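Local coordinates for protein catalase (Exiguobacterium oxidotolerans, PDB 2J2M) that breaks down hydrogen peroxide to water and oxygen as a heme-dependent catalase, assembled as a tetramer, at residues Asp283-Val288 against Phe421-Glu426; Thr210-Leu215 against Pro326-Leu331. One frame throughout, in Å; residues are numbered along the deposited sequence.

Followed from the N terminus, the chain first lays down 210-215 on strand 210-219 of the antiparallel beta sheet, then reaches 283-288 in the loop between strands 257-265 and 292-302. Next comes 326-331, which closes contact 2 across 110 intervening residues; 421-426 closes contact 1 last, across 132. The segments alternate, so the two loops cross instead of nesting. Contact 2 ties the sheet to the turn ahead of helix 330-346, which carries heme-pocket residues, whereas contact 1 fastens the connection between strands 257-265 and 292-302 to helix 422-430 of the C-terminal region. Their centres lie about 18 Å apart, yet they meet where Lys-214 of contact 2 makes a cation-pi contact with Trp-284 of contact 1.

Contact 1: residues Asp283-Val288 against Phe421-Glu426; sequences DWFEDV and FGQAGE
Gln-423 reaches from the first turn of helix 422-430 to the backbone of Asp-283. CB points to the loop, and CG, anti to the backbone N (chi1 -171°), continues an extended chain in that direction. CG packs 3.7 Å from CZ of Phe-285, whose ring is turned 49° from the amide plane, and CD lies 3.9 Å from the same CZ. The amide then turns both of its ends on one residue: OE1 accepts from Asp-283 N, whose N-H points almost straight at a lone pair in the carbonyl plane, while NE2 donates to Asp-283 O at 3.2 Å on a more bent path. The separation of OE1 from Asp-283 N, 2.5 Å, is shorter than usual and its exact length doubtful. This two-point grip fixes the flip of the amide and satisfies both backbone polar groups of Asp-283. Glu-426 brings OE1 to 4.0 Å from Phe-285 CE1. Arg-430, farther along the same helix, makes a cation-pi contact with Phe-285 and a salt bridge with Asp-287. The pairing thus joins the catalase core, through the loop between strands 257-265 and 292-302, to the catalase-related immune-responsive C-terminal region, whose helix 422-430 packs Ala-424 on helices 174-180 and 453-466.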
ATOM      1  N   ASP A 283      17.303  28.051  23.598  1.00  8.83           N
ATOM      2  CA  ASP A 283      16.122  28.886  23.812  1.00  9.57           C
ATOM      3  C   ASP A 283      16.467  30.370  23.634  1.00 10.03           C
ATOM      4  O   ASP A 283      17.653  30.752  23.677  1.00  9.37           O
ATOM      5  CB  ASP A 283      15.527  28.645  25.202  1.00  9.23           C
ATOM      6  CG  ASP A 283      14.108  29.161  25.332  1.00 11.16           C
ATOM      7  OD1 ASP A 283      13.561  29.708  24.342  1.00 16.06           O
ATOM      8  OD2 ASP A 283      13.506  29.017  26.417  1.00 10.31           O
ATOM      9  N   TRP A 284      15.427  31.174  23.378  1.00 10.26           N
ATOM     10  CA  TRP A 284      15.538  32.630  23.295  1.00 10.89           C
ATOM     11  C   TRP A 284      14.741  33.114  24.450  1.00 11.71           C
ATOM     12  O   TRP A 284      13.506  33.160  24.373  1.00 12.44           O
ATOM     13  CB  TRP A 284      14.890  33.212  22.043  1.00 10.12           C
ATOM     14  CG  TRP A 284      15.527  32.907  20.751  1.00  8.83           C
ATOM     15  CD1 TRP A 284      16.570  32.052  20.509  1.00  9.31           C
ATOM     16  CD2 TRP A 284      15.136  33.434  19.488  1.00  8.89           C
ATOM     17  NE1 TRP A 284      16.853  32.019  19.155  1.00  8.19           N
ATOM     18  CE2 TRP A 284      15.993  32.867  18.510  1.00  8.65           C
ATOM     19  CE3 TRP A 284      14.165  34.363  19.081  1.00  8.80           C
ATOM     20  CZ2 TRP A 284      15.883  33.176  17.153  1.00  8.16           C
ATOM     21  CZ3 TRP A 284      14.055  34.665  17.731  1.00  8.51           C
ATOM     22  CH2 TRP A 284      14.907  34.068  16.786  1.00  8.98           C
ATOM     23  N   PHE A 285      15.437  33.458  25.521  1.00 12.38           N
ATOM     24  CA  PHE A 285      14.784  33.881  26.748  1.00 13.45           C
ATOM     25  C   PHE A 285      13.987  35.152  26.493  1.00 14.22           C
ATOM     26  O   PHE A 285      14.440  36.017  25.751  1.00 13.12           O
ATOM     27  CB  PHE A 285      15.820  34.081  27.852  1.00 12.83           C
ATOM     28  CG  PHE A 285      16.583  32.830  28.210  1.00 13.07           C
ATOM     29  CD1 PHE A 285      17.974  32.830  28.228  1.00 12.70           C
ATOM     30  CD2 PHE A 285      15.913  31.651  28.556  1.00 12.59           C
ATOM     31  CE1 PHE A 285      18.703  31.669  28.608  1.00 12.99           C
ATOM     32  CE2 PHE A 285      16.631  30.491  28.906  1.00 13.42           C
ATOM     33  CZ  PHE A 285      18.030  30.506  28.934  1.00 12.65           C
ATOM     34  N   GLU A 286      12.789  35.232  27.080  1.00 15.90           N
ATOM     35  CA  GLU A 286      11.917  36.400  26.897  1.00 17.74           C
ATOM     36  C   GLU A 286      12.652  37.643  27.374  1.00 18.66           C
ATOM     37  O   GLU A 286      12.439  38.748  26.854  1.00 19.23           O
ATOM     38  CB  GLU A 286      10.583  36.238  27.642  1.00 17.58           C
ATOM     39  CG  GLU A 286       9.690  37.481  27.531  1.00 18.10           C
ATOM     40  CD  GLU A 286       8.256  37.260  27.993  1.00 17.98           C
ATOM     41  OE1 GLU A 286       7.988  36.259  28.684  1.00 19.16           O
ATOM     42  OE2 GLU A 286       7.398  38.105  27.673  1.00 17.14           O
ATOM     43  N   ASP A 287      13.523  37.414  28.356  1.00 19.80           N
ATOM     44  CA  ASP A 287      14.456  38.379  28.919  1.00 21.14           C
ATOM     45  C   ASP A 287      15.369  38.991  27.873  1.00 20.32           C
ATOM     46  O   ASP A 287      15.716  40.177  27.952  1.00 20.69           O
ATOM     47  CB  ASP A 287      15.362  37.668  29.943  1.00 21.86           C
ATOM     48  CG  ASP A 287      14.899  37.864  31.356  1.00 27.22           C
ATOM     49  OD1 ASP A 287      14.958  36.887  32.142  1.00 32.33           O
ATOM     50  OD2 ASP A 287      14.451  38.992  31.696  1.00 31.62           O
ATOM     51  N   VAL A 288      15.822  38.172  26.935  1.00 19.13           N
ATOM     52  CA  VAL A 288      16.783  38.670  25.972  1.00 18.60           C
ATOM     53  C   VAL A 288      16.090  39.106  24.680  1.00 18.23           C
ATOM     54  O   VAL A 288      16.526  40.071  24.055  1.00 18.79           O
ATOM     55  CB  VAL A 288      18.022  37.725  25.768  1.00 18.74           C
ATOM     56  CG1 VAL A 288      18.320  36.906  27.047  1.00 16.85           C
ATOM     57  CG2 VAL A 288      17.876  36.829  24.548  1.00 18.89           C
ATOM     58  N   PHE A 421      26.347  22.968  27.453  1.00 13.43           N
ATOM     59  CA  PHE A 421      26.126  22.947  28.910  1.00 12.86           C
ATOM     60  C   PHE A 421      25.805  24.326  29.500  1.00 12.96           C
ATOM     61  O   PHE A 421      25.196  24.430  30.572  1.00 12.95           O
ATOM     62  CB  PHE A 421      27.358  22.359  29.624  1.00 12.45           C
ATOM     63  CG  PHE A 421      27.810  21.028  29.069  1.00 11.42           C
ATOM     64  CD1 PHE A 421      27.065  19.870  29.293  1.00  9.85           C
ATOM     65  CD2 PHE A 421      28.978  20.936  28.322  1.00 11.53           C
ATOM     66  CE1 PHE A 421      27.469  18.647  28.785  1.00 10.26           C
ATOM     67  CE2 PHE A 421      29.391  19.708  27.787  1.00 11.39           C
ATOM     68  CZ  PHE A 421      28.642  18.562  28.022  1.00 10.53           C
ATOM     69  N   GLY A 422      26.214  25.374  28.791  1.00 13.34           N
ATOM     70  CA  GLY A 422      26.142  26.742  29.293  1.00 13.13           C
ATOM     71  C   GLY A 422      24.711  27.193  29.430  1.00 13.58           C
ATOM     72  O   GLY A 422      24.304  27.663  30.503  1.00 14.30           O
ATOM     73  N   GLN A 423      23.928  27.054  28.358  1.00 13.18           N
ATOM     74  CA  GLN A 423      22.541  27.508  28.432  1.00 12.68           C
ATOM     75  C   GLN A 423      21.677  26.616  29.344  1.00 12.63           C
ATOM     76  O   GLN A 423      20.809  27.119  30.087  1.00 12.42           O
ATOM     77  CB  GLN A 423      21.904  27.702  27.056  1.00 11.77           C
ATOM     78  CG  GLN A 423      20.550  28.386  27.239  1.00 11.73           C
ATOM     79  CD  GLN A 423      19.847  28.734  25.959  1.00 10.99           C
ATOM     80  OE1 GLN A 423      18.979  27.986  25.506  1.00 10.52           O
ATOM     81  NE2 GLN A 423      20.194  29.876  25.379  1.00  7.14           N
ATOM     82  N   ALA A 424      21.933  25.307  29.283  1.00 12.49           N
ATOM     83  CA  ALA A 424      21.331  24.341  30.206  1.00 12.87           C
ATOM     84  C   ALA A 424      21.508  24.780  31.663  1.00 12.90           C
ATOM     85  O   ALA A 424      20.552  24.749  32.451  1.00 12.49           O
ATOM     86  CB  ALA A 424      21.933  22.970  29.994  1.00 12.98           C
ATOM     87  N   GLY A 425      22.726  25.206  32.008  1.00 13.29           N
ATOM     88  CA  GLY A 425      22.999  25.759  33.341  1.00 13.63           C
ATOM     89  C   GLY A 425      22.141  26.965  33.662  1.00 14.04           C
ATOM     90  O   GLY A 425      21.512  27.009  34.713  1.00 14.07           O
ATOM     91  N   GLU A 426      22.114  27.946  32.757  1.00 14.79           N
ATOM     92  CA  GLU A 426      21.257  29.128  32.906  1.00 16.04           C
ATOM     93  C   GLU A 426      19.799  28.741  33.107  1.00 15.72           C
ATOM     94  O   GLU A 426      19.134  29.290  33.985  1.00 16.22           O
ATOM     95  CB  GLU A 426      21.361  30.054  31.693  1.00 16.32           C
ATOM     96  CG  GLU A 426      22.752  30.653  31.447  1.00 18.16           C
ATOM     97  CD  GLU A 426      22.810  31.402  30.133  1.00 19.30           C
ATOM     98  OE1 GLU A 426      22.302  32.547  30.086  1.00 22.77           O
ATOM     99  OE2 GLU A 426      23.350  30.839  29.147  1.00 23.68           O
TER

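Contact 2: residues Thr210-Leu215 against Pro326-Leu331; sequences TVYIKL and PSEDKL. With HEM (protoporphyrin IX containing Fe), chain E.
Tyr-212 and Glu-328 join a strand of the catalase beta-barrel to the turn that leads into helix 330-346. The polar link is one hydrogen bond, Tyr-212 OH to Glu-328 OE1 at 2.7 Å, received on the syn side of the carboxylate and 23° out of its plane. Glu-328 bends at chi2 (94°) to bring that oxygen to the edge of the tyrosine ring, and its other oxygen, OE2, forms a salt bridge with Lys-202 on the adjoining strand 201-204. Nonpolar packing adds Ser-327 CB, 4.0 Å from Tyr-212 CE1 and near the ring plane; Ser-327 OG bonds instead to Ser-200 O. A phenylalanine in place of Tyr-212 would probably leave Glu-328 OE1, in this buried contact, without its hydroxyl donor. Capping follows: Asp-329 is at the N-cap of helix 330-346, whose start is weakly bonded, and there OD1 accepts from Leu-331 N at 2.9 Å and also from Leu-332 N, while OD2 takes a bond from His-199 ND1. At the end of the segment Leu-331 turns CG away from its own amide nitrogen (chi1 -170°), which sets CD2 3.7 Å from heme CAB and brings CD1 to 3.4 Å from the heme methyl CMC.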
ATOM      1  N   THR A 210      14.266  40.299   5.518  1.00 11.51           N
ATOM      2  CA  THR A 210      13.986  39.093   6.315  1.00 10.64           C
ATOM      3  C   THR A 210      14.457  39.200   7.756  1.00 10.18           C
ATOM      4  O   THR A 210      15.528  39.704   8.008  1.00  9.72           O
ATOM      5  CB  THR A 210      14.348  37.736   5.579  1.00 10.52           C
ATOM      6  OG1 THR A 210      14.822  36.757   6.507  1.00  8.78           O
ATOM      7  CG2 THR A 210      15.364  37.938   4.486  1.00 10.72           C
ATOM      8  N   VAL A 211      13.606  38.792   8.698  1.00 10.26           N
ATOM      9  CA  VAL A 211      14.024  38.621  10.098  1.00 10.63           C
ATOM     10  C   VAL A 211      13.876  37.149  10.518  1.00 10.78           C
ATOM     11  O   VAL A 211      13.050  36.420   9.952  1.00 11.80           O
ATOM     12  CB  VAL A 211      13.207  39.541  11.081  1.00 10.70           C
ATOM     13  CG1 VAL A 211      13.525  41.031  10.854  1.00  9.62           C
ATOM     14  CG2 VAL A 211      11.683  39.298  10.936  1.00 10.23           C
ATOM     15  N   TYR A 212      14.673  36.725  11.497  1.00 10.97           N
ATOM     16  CA  TYR A 212      14.464  35.452  12.203  1.00 11.01           C
ATOM     17  C   TYR A 212      13.401  35.558  13.290  1.00 10.68           C
ATOM     18  O   TYR A 212      13.420  36.472  14.117  1.00  9.55           O
ATOM     19  CB  TYR A 212      15.760  34.946  12.856  1.00 11.55           C
ATOM     20  CG  TYR A 212      16.800  34.458  11.869  1.00 12.29           C
ATOM     21  CD1 TYR A 212      16.644  33.224  11.215  1.00 10.84           C
ATOM     22  CD2 TYR A 212      17.935  35.219  11.601  1.00 10.78           C
ATOM     23  CE1 TYR A 212      17.590  32.764  10.322  1.00 11.70           C
ATOM     24  CE2 TYR A 212      18.897  34.773  10.694  1.00 13.45           C
ATOM     25  CZ  TYR A 212      18.712  33.540  10.057  1.00 13.67           C
ATOM     26  OH  TYR A 212      19.654  33.089   9.169  1.00 14.22           O
ATOM     27  N   ILE A 213      12.498  34.582  13.309  1.00 10.63           N
ATOM     28  CA  ILE A 213      11.391  34.620  14.261  1.00 10.58           C
ATOM     29  C   ILE A 213      11.232  33.285  14.987  1.00 10.49           C
ATOM     30  O   ILE A 213      11.481  32.223  14.410  1.00 10.25           O
ATOM     31  CB  ILE A 213      10.042  35.034  13.580  1.00 10.00           C
ATOM     32  CG1 ILE A 213       9.507  33.896  12.705  1.00  9.85           C
ATOM     33  CG2 ILE A 213      10.203  36.322  12.756  1.00  9.27           C
ATOM     34  CD1 ILE A 213       8.456  33.063  13.385  1.00  9.46           C
ATOM     35  N   LYS A 214      10.833  33.377  16.255  1.00 10.56           N
ATOM     36  CA  LYS A 214      10.399  32.240  17.061  1.00 10.40           C
ATOM     37  C   LYS A 214       8.906  32.502  17.364  1.00 10.58           C
ATOM     38  O   LYS A 214       8.459  33.676  17.447  1.00  9.52           O
ATOM     39  CB  LYS A 214      11.205  32.196  18.362  1.00 10.54           C
ATOM     40  CG  LYS A 214      11.830  30.854  18.777  1.00 11.12           C
ATOM     41  CD  LYS A 214      13.012  30.512  17.913  1.00 11.08           C
ATOM     42  CE  LYS A 214      14.267  30.181  18.702  1.00 12.35           C
ATOM     43  NZ  LYS A 214      14.345  28.947  19.540  1.00 15.35           N
ATOM     44  N   LEU A 215       8.145  31.413  17.515  1.00 10.28           N
ATOM     45  CA  LEU A 215       6.713  31.500  17.764  1.00 10.00           C
ATOM     46  C   LEU A 215       6.387  30.904  19.108  1.00 10.06           C
ATOM     47  O   LEU A 215       6.982  29.909  19.504  1.00 10.65           O
ATOM     48  CB  LEU A 215       5.939  30.798  16.663  1.00  9.55           C
ATOM     49  CG  LEU A 215       5.201  31.573  15.560  1.00 11.14           C
ATOM     50  CD1 LEU A 215       5.297  33.110  15.608  1.00  9.81           C
ATOM     51  CD2 LEU A 215       5.552  31.023  14.163  1.00 11.13           C
ATOM     52  N   PRO A 326      11.722  28.713   5.767  1.00  9.58           N
ATOM     53  CA  PRO A 326      12.419  28.013   6.842  1.00  9.11           C
ATOM     54  C   PRO A 326      13.781  28.636   7.157  1.00  9.48           C
ATOM     55  O   PRO A 326      14.405  29.241   6.283  1.00  8.80           O
ATOM     56  CB  PRO A 326      12.591  26.607   6.294  1.00  9.04           C
ATOM     57  CG  PRO A 326      12.624  26.790   4.795  1.00  9.91           C
ATOM     58  CD  PRO A 326      11.696  27.934   4.511  1.00  8.91           C
ATOM     59  N   SER A 327      14.228  28.499   8.407  1.00  9.57           N
ATOM     60  CA  SER A 327      15.595  28.832   8.720  1.00  9.96           C
ATOM     61  C   SER A 327      16.549  27.683   8.368  1.00 10.17           C
ATOM     62  O   SER A 327      16.122  26.535   8.176  1.00  9.61           O
ATOM     63  CB  SER A 327      15.738  29.201  10.185  1.00  9.93           C
ATOM     64  OG  SER A 327      15.603  28.055  11.004  1.00 12.36           O
ATOM     65  N   GLU A 328      17.838  28.023   8.312  1.00 10.50           N
ATOM     66  CA  GLU A 328      18.938  27.085   8.104  1.00 10.89           C
ATOM     67  C   GLU A 328      19.097  26.054   9.254  1.00 10.82           C
ATOM     68  O   GLU A 328      19.804  25.049   9.110  1.00 10.86           O
ATOM     69  CB  GLU A 328      20.240  27.863   7.879  1.00 10.72           C
ATOM     70  CG  GLU A 328      20.233  28.865   6.694  1.00 12.62           C
ATOM     71  CD  GLU A 328      19.866  30.326   7.075  1.00 15.16           C
ATOM     72  OE1 GLU A 328      19.275  30.581   8.149  1.00 13.19           O
ATOM     73  OE2 GLU A 328      20.184  31.230   6.275  1.00 16.06           O
ATOM     74  N   ASP A 329      18.419  26.279  10.375  1.00 11.07           N
ATOM     75  CA  ASP A 329      18.360  25.292  11.495  1.00 11.48           C
ATOM     76  C   ASP A 329      18.434  23.840  10.980  1.00 11.18           C
ATOM     77  O   ASP A 329      17.543  23.396  10.243  1.00 11.72           O
ATOM     78  CB  ASP A 329      17.091  25.529  12.337  1.00 10.87           C
ATOM     79  CG  ASP A 329      17.009  24.624  13.585  1.00 12.00           C
ATOM     80  OD1 ASP A 329      17.306  23.416  13.468  1.00 11.34           O
ATOM     81  OD2 ASP A 329      16.599  25.116  14.675  1.00  9.96           O
ATOM     82  N   LYS A 330      19.490  23.111  11.347  1.00 10.75           N
ATOM     83  CA  LYS A 330      19.720  21.773  10.759  1.00 10.43           C
ATOM     84  C   LYS A 330      18.767  20.672  11.236  1.00  9.82           C
ATOM     85  O   LYS A 330      18.616  19.646  10.573  1.00 10.17           O
ATOM     86  CB  LYS A 330      21.187  21.338  10.890  1.00 11.08           C
ATOM     87  CG  LYS A 330      22.098  22.070   9.909  1.00 13.09           C
ATOM     88  CD  LYS A 330      23.501  21.519   9.900  1.00 15.13           C
ATOM     89  CE  LYS A 330      24.480  22.569  10.447  1.00 16.51           C
ATOM     90  NZ  LYS A 330      25.895  22.265  10.098  1.00 15.26           N
ATOM     91  N   LEU A 331      18.133  20.861  12.379  1.00  8.65           N
ATOM     92  CA  LEU A 331      17.095  19.935  12.773  1.00  8.27           C
ATOM     93  C   LEU A 331      15.814  20.228  11.931  1.00  8.07           C
ATOM     94  O   LEU A 331      15.231  19.322  11.345  1.00  7.44           O
ATOM     95  CB  LEU A 331      16.852  20.044  14.276  1.00  7.82           C
ATOM     96  CG  LEU A 331      15.952  18.977  14.915  1.00  7.58           C
ATOM     97  CD1 LEU A 331      16.666  17.626  15.042  1.00  2.00           C
ATOM     98  CD2 LEU A 331      15.427  19.490  16.272  1.00  4.00           C
TER
HETATM   99  CHA HEM E 501       5.380  14.200  14.242  1.00  3.98           C
HETATM  100  CHB HEM E 501       7.053  17.975  16.844  1.00  6.34           C
HETATM  101  CHC HEM E 501      11.524  16.946  15.352  1.00  6.29           C
HETATM  102  CHD HEM E 501       9.805  13.667  12.264  1.00  4.88           C
HETATM  103  C1A HEM E 501       5.425  15.338  15.043  1.00  6.13           C
HETATM  104  C2A HEM E 501       4.293  16.044  15.640  1.00  5.62           C
HETATM  105  C3A HEM E 501       4.763  17.090  16.361  1.00  4.93           C
HETATM  106  C4A HEM E 501       6.199  17.078  16.251  1.00  5.13           C
HETATM  107  CMA HEM E 501       3.964  18.137  17.173  1.00  2.00           C
HETATM  108  CAA HEM E 501       2.813  15.615  15.463  1.00  5.83           C
HETATM  109  CBA HEM E 501       2.117  16.309  14.290  1.00  5.01           C
HETATM  110  CGA HEM E 501       0.681  15.833  14.297  1.00  5.17           C
HETATM  111  O1A HEM E 501       0.266  15.097  13.362  1.00  5.66           O
HETATM  112  O2A HEM E 501      -0.050  16.174  15.266  1.00  6.18           O
HETATM  113  C1B HEM E 501       8.401  18.076  16.624  1.00  5.89           C
HETATM  114  C2B HEM E 501       9.269  19.171  17.027  1.00  7.89           C
HETATM  115  C3B HEM E 501      10.495  18.861  16.609  1.00  7.84           C
HETATM  116  C4B HEM E 501      10.445  17.586  15.935  1.00  6.94           C
HETATM  117  CMB HEM E 501       8.845  20.476  17.758  1.00  5.61           C
HETATM  118  CAB HEM E 501      11.771  19.709  16.741  1.00 10.47           C
HETATM  119  CBB HEM E 501      12.061  20.368  17.858  1.00 15.44           C
HETATM  120  C1C HEM E 501      11.474  16.045  14.323  1.00  5.11           C
HETATM  121  C2C HEM E 501      12.559  15.661  13.442  1.00  6.55           C
HETATM  122  C3C HEM E 501      12.052  14.754  12.583  1.00  6.58           C
HETATM  123  C4C HEM E 501      10.652  14.536  12.904  1.00  5.68           C
HETATM  124  CMC HEM E 501      14.013  16.221  13.458  1.00  4.58           C
HETATM  125  CAC HEM E 501      12.790  14.003  11.450  1.00  7.14           C
HETATM  126  CBC HEM E 501      13.080  14.598  10.287  1.00 10.79           C
HETATM  127  C1D HEM E 501       8.466  13.456  12.504  1.00  4.94           C
HETATM  128  C2D HEM E 501       7.635  12.506  11.790  1.00  4.20           C
HETATM  129  C3D HEM E 501       6.245  12.682  12.400  1.00  4.31           C
HETATM  130  C4D HEM E 501       6.379  13.715  13.423  1.00  5.10           C
HETATM  131  CMD HEM E 501       8.067  11.561  10.619  1.00  4.43           C
HETATM  132  CAD HEM E 501       4.956  11.935  12.013  1.00  4.17           C
HETATM  133  CBD HEM E 501       4.107  12.897  11.179  1.00  4.86           C
HETATM  134  CGD HEM E 501       2.966  12.193  10.467  1.00  5.99           C
HETATM  135  O1D HEM E 501       2.889  10.921  10.414  1.00  6.14           O
HETATM  136  O2D HEM E 501       2.120  12.931   9.919  1.00  4.56           O
HETATM  137  NA  HEM E 501       6.564  16.014  15.442  1.00  6.43           N
HETATM  138  NB  HEM E 501       9.150  17.124  15.966  1.00  5.79           N
HETATM  139  NC  HEM E 501      10.335  15.346  13.961  1.00  6.39           N
HETATM  140  ND  HEM E 501       7.695  14.139  13.432  1.00  5.69           N
HETATM  141 FE   HEM E 501       8.379  15.834  14.465  1.00  6.69          FE